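Local coordinates for protein glycoside Hydrolase (Bacteroides uniformis, PDB 5T99) that probably hydrolyses galactosidic linkages of agarose-derived sugars as a family 2 glycoside hydrolase of a gut symbiont, and binds the inhibitor galacto-isofagomine, at residues Phe217-Gln227 with Tyr266-Asp276. Residues are numbered along the deposited sequence; the frame is centred on the assembly and turned at random.
Sequences FNIRHSIINAQ and YMYKLKTEIYD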
ATOM      1  N   PHE A 217       3.719  25.897  30.372  1.00 26.49           N
ATOM      2  CA  PHE A 217       4.645  25.795  29.239  1.00 24.66           C
ATOM      3  C   PHE A 217       4.064  26.468  28.012  1.00 23.13           C
ATOM      4  O   PHE A 217       2.869  26.349  27.746  1.00 22.26           O
ATOM      5  CB  PHE A 217       4.957  24.332  28.953  1.00 24.71           C
ATOM      6  CG  PHE A 217       5.375  23.557  30.177  1.00 25.05           C
ATOM      7  CD1 PHE A 217       6.611  23.777  30.762  1.00 25.41           C
ATOM      8  CD2 PHE A 217       4.521  22.628  30.759  1.00 25.60           C
ATOM      9  CE1 PHE A 217       7.000  23.074  31.892  1.00 25.46           C
ATOM     10  CE2 PHE A 217       4.904  21.924  31.896  1.00 25.48           C
ATOM     11  CZ  PHE A 217       6.147  22.147  32.456  1.00 25.49           C
ATOM     12  N   ASN A 218       4.909  27.189  27.278  1.00 22.12           N
ATOM     13  CA  ASN A 218       4.482  27.859  26.051  1.00 22.20           C
ATOM     14  C   ASN A 218       4.670  26.945  24.849  1.00 20.92           C
ATOM     15  O   ASN A 218       5.582  26.128  24.817  1.00 20.30           O
ATOM     16  CB  ASN A 218       5.229  29.188  25.854  1.00 22.39           C
ATOM     17  CG  ASN A 218       4.751  30.276  26.809  1.00 22.69           C
ATOM     18  OD1 ASN A 218       3.609  30.274  27.257  1.00 23.03           O
ATOM     19  ND2 ASN A 218       5.629  31.216  27.117  1.00 23.68           N
ATOM     20  N   ILE A 219       3.782  27.097  23.875  1.00 20.14           N
ATOM     21  CA  ILE A 219       3.780  26.281  22.672  1.00 20.24           C
ATOM     22  C   ILE A 219       3.813  27.218  21.481  1.00 19.79           C
ATOM     23  O   ILE A 219       3.005  28.136  21.418  1.00 19.84           O
ATOM     24  CB  ILE A 219       2.503  25.417  22.572  1.00 20.68           C
ATOM     25  CG1 ILE A 219       2.371  24.496  23.793  1.00 20.93           C
ATOM     26  CG2 ILE A 219       2.499  24.587  21.288  1.00 20.60           C
ATOM     27  CD1 ILE A 219       0.962  23.994  24.024  1.00 21.24           C
ATOM     28  N   ARG A 220       4.739  26.979  20.550  1.00 19.02           N
ATOM     29  CA  ARG A 220       4.817  27.736  19.311  1.00 18.65           C
ATOM     30  C   ARG A 220       4.658  26.820  18.110  1.00 18.29           C
ATOM     31  O   ARG A 220       5.556  26.030  17.796  1.00 18.07           O
ATOM     32  CB  ARG A 220       6.141  28.475  19.205  1.00 18.66           C
ATOM     33  CG  ARG A 220       6.177  29.464  18.055  1.00 18.91           C
ATOM     34  CD  ARG A 220       7.577  29.988  17.818  1.00 19.28           C
ATOM     35  NE  ARG A 220       8.090  30.674  19.003  1.00 19.41           N
ATOM     36  CZ  ARG A 220       9.369  30.994  19.204  1.00 19.41           C
ATOM     37  NH1 ARG A 220      10.301  30.706  18.298  1.00 19.03           N
ATOM     38  NH2 ARG A 220       9.718  31.610  20.330  1.00 19.66           N
ATOM     39  N   HIS A 221       3.518  26.966  17.433  1.00 18.04           N
ATOM     40  CA  HIS A 221       3.227  26.255  16.187  1.00 17.96           C
ATOM     41  C   HIS A 221       3.659  27.073  14.979  1.00 17.72           C
ATOM     42  O   HIS A 221       3.057  28.111  14.705  1.00 18.22           O
ATOM     43  CB  HIS A 221       1.728  25.992  16.060  1.00 17.75           C
ATOM     44  CG  HIS A 221       1.181  25.096  17.118  1.00 17.68           C
ATOM     45  ND1 HIS A 221       1.658  23.821  17.329  1.00 17.45           N
ATOM     46  CD2 HIS A 221       0.174  25.278  18.004  1.00 17.81           C
ATOM     47  CE1 HIS A 221       0.984  23.263  18.316  1.00 17.69           C
ATOM     48  NE2 HIS A 221       0.074  24.125  18.744  1.00 17.96           N
ATOM     49  N   SER A 222       4.672  26.592  14.258  1.00 17.03           N
ATOM     50  CA  SER A 222       5.068  27.162  12.968  1.00 16.73           C
ATOM     51  C   SER A 222       4.526  26.311  11.806  1.00 16.45           C
ATOM     52  O   SER A 222       4.877  25.126  11.671  1.00 15.81           O
ATOM     53  CB  SER A 222       6.590  27.274  12.873  1.00 16.47           C
ATOM     54  OG  SER A 222       7.084  28.137  13.875  1.00 16.30           O
ATOM     55  N   ILE A 223       3.669  26.928  10.988  1.00 16.22           N
ATOM     56  CA  ILE A 223       3.090  26.286   9.818  1.00 16.64           C
ATOM     57  C   ILE A 223       3.939  26.640   8.623  1.00 17.00           C
ATOM     58  O   ILE A 223       4.068  27.807   8.267  1.00 16.90           O
ATOM     59  CB  ILE A 223       1.626  26.690   9.600  1.00 16.77           C
ATOM     60  CG1 ILE A 223       0.791  26.114  10.751  1.00 17.02           C
ATOM     61  CG2 ILE A 223       1.120  26.155   8.265  1.00 16.65           C
ATOM     62  CD1 ILE A 223      -0.638  26.587  10.792  1.00 17.42           C
ATOM     63  N   ILE A 224       4.507  25.611   8.001  1.00 17.78           N
ATOM     64  CA  ILE A 224       5.552  25.780   7.000  1.00 18.00           C
ATOM     65  C   ILE A 224       5.026  25.267   5.666  1.00 18.48           C
ATOM     66  O   ILE A 224       4.454  24.170   5.583  1.00 18.52           O
ATOM     67  CB  ILE A 224       6.820  25.016   7.416  1.00 17.99           C
ATOM     68  CG1 ILE A 224       7.354  25.552   8.757  1.00 17.66           C
ATOM     69  CG2 ILE A 224       7.885  25.081   6.326  1.00 17.78           C
ATOM     70  CD1 ILE A 224       8.389  24.637   9.391  1.00 17.99           C
ATOM     71  N   ASN A 225       5.226  26.072   4.628  1.00 19.33           N
ATOM     72  CA  ASN A 225       4.752  25.749   3.279  1.00 20.47           C
ATOM     73  C   ASN A 225       5.708  24.801   2.550  1.00 21.10           C
ATOM     74  O   ASN A 225       6.749  24.411   3.095  1.00 20.92           O
ATOM     75  CB  ASN A 225       4.401  27.034   2.468  1.00 20.27           C
ATOM     76  CG  ASN A 225       5.616  27.834   1.996  1.00 20.47           C
ATOM     77  OD1 ASN A 225       6.767  27.401   2.066  1.00 20.74           O
ATOM     78  ND2 ASN A 225       5.344  29.029   1.504  1.00 20.59           N
ATOM     79  N   ALA A 226       5.322  24.435   1.330  1.00 22.44           N
ATOM     80  CA  ALA A 226       6.089  23.544   0.470  1.00 24.08           C
ATOM     81  C   ALA A 226       7.503  24.023   0.133  1.00 26.10           C
ATOM     82  O   ALA A 226       8.349  23.178  -0.128  1.00 26.66           O
ATOM     83  CB  ALA A 226       5.319  23.266  -0.816  1.00 24.22           C
ATOM     84  N   GLN A 227       7.762  25.340   0.145  1.00 27.53           N
ATOM     85  CA  GLN A 227       9.128  25.865  -0.103  1.00 29.63           C
ATOM     86  C   GLN A 227       9.996  25.961   1.160  1.00 28.95           C
ATOM     87  O   GLN A 227      11.117  26.472   1.083  1.00 29.56           O
ATOM     88  CB  GLN A 227       9.154  27.251  -0.792  1.00 31.93           C
ATOM     89  CG  GLN A 227       7.970  27.666  -1.654  1.00 34.68           C
ATOM     90  CD  GLN A 227       7.514  26.603  -2.614  1.00 37.91           C
ATOM     91  OE1 GLN A 227       8.300  25.778  -3.078  1.00 41.54           O
ATOM     92  NE2 GLN A 227       6.228  26.613  -2.919  1.00 41.10           N
ATOM     93  N   TYR A 266      -1.183  19.320  -2.142  1.00 19.71           N
ATOM     94  CA  TYR A 266      -0.293  20.222  -1.463  1.00 19.66           C
ATOM     95  C   TYR A 266      -0.258  19.907   0.040  1.00 18.58           C
ATOM     96  O   TYR A 266      -1.301  19.805   0.676  1.00 18.45           O
ATOM     97  CB  TYR A 266      -0.750  21.658  -1.703  1.00 20.23           C
ATOM     98  CG  TYR A 266       0.250  22.683  -1.257  1.00 20.70           C
ATOM     99  CD1 TYR A 266       1.084  23.318  -2.185  1.00 21.20           C
ATOM    100  CD2 TYR A 266       0.368  23.028   0.099  1.00 21.09           C
ATOM    101  CE1 TYR A 266       1.998  24.278  -1.785  1.00 21.52           C
ATOM    102  CE2 TYR A 266       1.275  23.984   0.518  1.00 21.60           C
ATOM    103  CZ  TYR A 266       2.094  24.609  -0.425  1.00 22.58           C
ATOM    104  OH  TYR A 266       3.006  25.554   0.002  1.00 22.08           O
ATOM    105  N   MET A 267       0.954  19.789   0.580  1.00 17.28           N
ATOM    106  CA  MET A 267       1.192  19.432   1.966  1.00 16.81           C
ATOM    107  C   MET A 267       1.856  20.583   2.689  1.00 17.23           C
ATOM    108  O   MET A 267       2.738  21.242   2.139  1.00 17.64           O
ATOM    109  CB  MET A 267       2.131  18.223   2.038  1.00 16.17           C
ATOM    110  CG  MET A 267       1.522  16.924   1.511  1.00 15.69           C
ATOM    111  SD  MET A 267       0.068  16.439   2.451  1.00 14.68           S
ATOM    112  CE  MET A 267       0.813  15.937   4.002  1.00 14.79           C
ATOM    113  N   TYR A 268       1.420  20.811   3.919  1.00 17.24           N
ATOM    114  CA  TYR A 268       2.055  21.755   4.829  1.00 17.42           C
ATOM    115  C   TYR A 268       2.822  20.933   5.839  1.00 18.05           C
ATOM    116  O   TYR A 268       2.583  19.742   5.980  1.00 18.59           O
ATOM    117  CB  TYR A 268       1.003  22.617   5.548  1.00 16.57           C
ATOM    118  CG  TYR A 268       0.394  23.715   4.709  1.00 15.66           C
ATOM    119  CD1 TYR A 268       0.960  24.983   4.669  1.00 15.57           C
ATOM    120  CD2 TYR A 268      -0.743  23.486   3.953  1.00 15.66           C
ATOM    121  CE1 TYR A 268       0.404  26.005   3.903  1.00 15.64           C
ATOM    122  CE2 TYR A 268      -1.314  24.494   3.172  1.00 15.74           C
ATOM    123  CZ  TYR A 268      -0.745  25.758   3.157  1.00 15.67           C
ATOM    124  OH  TYR A 268      -1.310  26.756   2.401  1.00 15.29           O
ATOM    125  N   LYS A 269       3.738  21.590   6.535  1.00 19.95           N
ATOM    126  CA  LYS A 269       4.484  21.010   7.650  1.00 21.49           C
ATOM    127  C   LYS A 269       4.283  21.867   8.913  1.00 20.74           C
ATOM    128  O   LYS A 269       4.484  23.085   8.881  1.00 20.31           O
ATOM    129  CB  LYS A 269       5.964  20.925   7.290  1.00 23.61           C
ATOM    130  CG  LYS A 269       6.858  20.293   8.352  1.00 26.31           C
ATOM    131  CD  LYS A 269       8.314  20.197   7.891  1.00 28.81           C
ATOM    132  CE  LYS A 269       8.513  19.061   6.888  1.00 32.18           C
ATOM    133  NZ  LYS A 269       9.922  19.000   6.386  1.00 34.71           N
ATOM    134  N   LEU A 270       3.884  21.217  10.010  1.00 20.13           N
ATOM    135  CA  LEU A 270       3.716  21.866  11.311  1.00 20.19           C
ATOM    136  C   LEU A 270       4.922  21.578  12.187  1.00 20.51           C
ATOM    137  O   LEU A 270       5.186  20.419  12.492  1.00 20.34           O
ATOM    138  CB  LEU A 270       2.461  21.341  12.018  1.00 20.06           C
ATOM    139  CG  LEU A 270       2.268  21.726  13.491  1.00 20.31           C
ATOM    140  CD1 LEU A 270       2.103  23.239  13.622  1.00 20.75           C
ATOM    141  CD2 LEU A 270       1.088  20.984  14.098  1.00 19.98           C
ATOM    142  N   LYS A 271       5.625  22.626  12.611  1.00 20.52           N
ATOM    143  CA  LYS A 271       6.688  22.510  13.610  1.00 20.75           C
ATOM    144  C   LYS A 271       6.131  23.019  14.926  1.00 19.92           C
ATOM    145  O   LYS A 271       5.732  24.179  15.023  1.00 20.71           O
ATOM    146  CB  LYS A 271       7.885  23.342  13.168  1.00 22.48           C
ATOM    147  CG  LYS A 271       9.102  23.413  14.104  1.00 24.01           C
ATOM    148  CD  LYS A 271       9.949  24.644  13.740  1.00 25.83           C
ATOM    149  CE  LYS A 271      11.437  24.365  13.708  1.00 28.59           C
ATOM    150  NZ  LYS A 271      12.177  25.420  12.946  1.00 30.58           N
ATOM    151  N   THR A 272       6.091  22.156  15.931  1.00 19.01           N
ATOM    152  CA  THR A 272       5.588  22.518  17.257  1.00 19.15           C
ATOM    153  C   THR A 272       6.753  22.515  18.253  1.00 19.53           C
ATOM    154  O   THR A 272       7.422  21.491  18.432  1.00 20.31           O
ATOM    155  CB  THR A 272       4.465  21.551  17.724  1.00 18.69           C
ATOM    156  OG1 THR A 272       3.352  21.643  16.829  1.00 18.05           O
ATOM    157  CG2 THR A 272       3.987  21.881  19.139  1.00 18.31           C
ATOM    158  N   GLU A 273       6.975  23.658  18.898  1.00 19.83           N
ATOM    159  CA  GLU A 273       8.067  23.851  19.855  1.00 19.79           C
ATOM    160  C   GLU A 273       7.458  24.067  21.231  1.00 19.62           C
ATOM    161  O   GLU A 273       6.489  24.822  21.366  1.00 20.00           O
ATOM    162  CB  GLU A 273       8.935  25.047  19.438  1.00 20.25           C
ATOM    163  CG  GLU A 273       9.838  24.724  18.246  1.00 21.14           C
ATOM    164  CD  GLU A 273      10.426  25.941  17.538  1.00 21.82           C
ATOM    165  OE1 GLU A 273       9.838  27.041  17.583  1.00 22.95           O
ATOM    166  OE2 GLU A 273      11.481  25.790  16.889  1.00 22.60           O
ATOM    167  N   ILE A 274       7.987  23.369  22.234  1.00 18.89           N
ATOM    168  CA  ILE A 274       7.573  23.550  23.621  1.00 18.57           C
ATOM    169  C   ILE A 274       8.628  24.376  24.355  1.00 19.04           C
ATOM    170  O   ILE A 274       9.831  24.132  24.184  1.00 18.91           O
ATOM    171  CB  ILE A 274       7.410  22.191  24.329  1.00 18.38           C
ATOM    172  CG1 ILE A 274       6.459  21.284  23.532  1.00 18.28           C
ATOM    173  CG2 ILE A 274       6.931  22.378  25.766  1.00 18.09           C
ATOM    174  CD1 ILE A 274       5.070  21.848  23.332  1.00 18.11           C
ATOM    175  N   TYR A 275       8.186  25.334  25.177  1.00 19.03           N
ATOM    176  CA  TYR A 275       9.107  26.156  25.973  1.00 19.57           C
ATOM    177  C   TYR A 275       8.766  26.122  27.442  1.00 20.40           C
ATOM    178  O   TYR A 275       7.589  26.157  27.811  1.00 20.05           O
ATOM    179  CB  TYR A 275       9.137  27.614  25.514  1.00 19.30           C
ATOM    180  CG  TYR A 275       9.637  27.781  24.115  1.00 19.63           C
ATOM    181  CD1 TYR A 275      10.986  28.023  23.854  1.00 19.76           C
ATOM    182  CD2 TYR A 275       8.762  27.685  23.035  1.00 19.49           C
ATOM    183  CE1 TYR A 275      11.440  28.168  22.558  1.00 19.94           C
ATOM    184  CE2 TYR A 275       9.207  27.825  21.746  1.00 19.34           C
ATOM    185  CZ  TYR A 275      10.536  28.060  21.503  1.00 19.96           C
ATOM    186  OH  TYR A 275      10.949  28.190  20.196  1.00 20.77           O
ATOM    187  N   ASP A 276       9.822  26.069  28.259  1.00 21.87           N
ATOM    188  CA  ASP A 276       9.749  26.239  29.707  1.00 23.67           C
ATOM    189  C   ASP A 276      10.466  27.554  29.991  1.00 24.23           C
ATOM    190  O   ASP A 276      11.703  27.608  30.001  1.00 26.95           O
ATOM    191  CB  ASP A 276      10.430  25.058  30.419  1.00 24.24           C
ATOM    192  CG  ASP A 276      10.227  25.069  31.932  1.00 24.60           C
ATOM    193  OD1 ASP A 276       9.549  25.983  32.455  1.00 24.61           O
ATOM    194  OD2 ASP A 276      10.753  24.143  32.599  1.00 24.91           O
TER
HETATM  195  O   HOH W   1      11.139  28.783  15.998  1.00 24.87           O
HETATM  196  O   HOH W   2       3.789  26.978  -1.973  1.00 24.01           O
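Ile219 packs on Ile274 and Ile223 on Leu270, on the buried face of two antiparallel neighbours, strands 215-224 and 268-276, the middle pair of a four-stranded sheet in the beta-sandwich domain of this family 2 glycoside hydrolase. Ile219 and Ile274 lie side by side, CG1 of the first 3.8 Å from CD1 of the second; Ile223 CG2 reaches the Tyr268 ring at CD1, also 3.8 Å away. Strands 198-209 and 245-255 pack over this face through Ile203, Val207, Ile252 and Met254. Among these apolar groups sits His221, whose ring carries Ile219 CG2 over one face and uses ND1 at its edge to hydrogen-bond Thr272 OG1 at 2.8 Å; either atom could be the donor, and the bond gives both a partner on a buried face. His221 CG stands anti to its carbonyl carbon (chi1 -64°), which lays the ring alongside Thr272. Paired backbone bonds join Asn218 to Tyr275, Arg220 to Glu273, Ser222 to Lys271 and Ile224 to Lys269.

The opposite face is more polar and partly open to solvent. The Arg220 guanidinium meets the hydroxyl end of Tyr275 obliquely, the planes 29° apart, with Tyr275 OH over one guanidinium face, 3.2 Å from Arg220 NH1; the angle is too poor for a hydrogen bond. Glu273 OE1 makes a long salt bridge to Arg220 NH1, 3.8 Å away and well out of the guanidinium plane, so that charge alone links them, and a water that donates to OE1 also accepts a weak bond from NH1. Beyond the strand end, Asn225 OD1 accepts from Glu229 N in the turn, while Tyr266 brings its hydroxyl to the adjoining backbone: Ala226 N donates to Tyr266 OH at 2.9 Å and a nearly straight 168°.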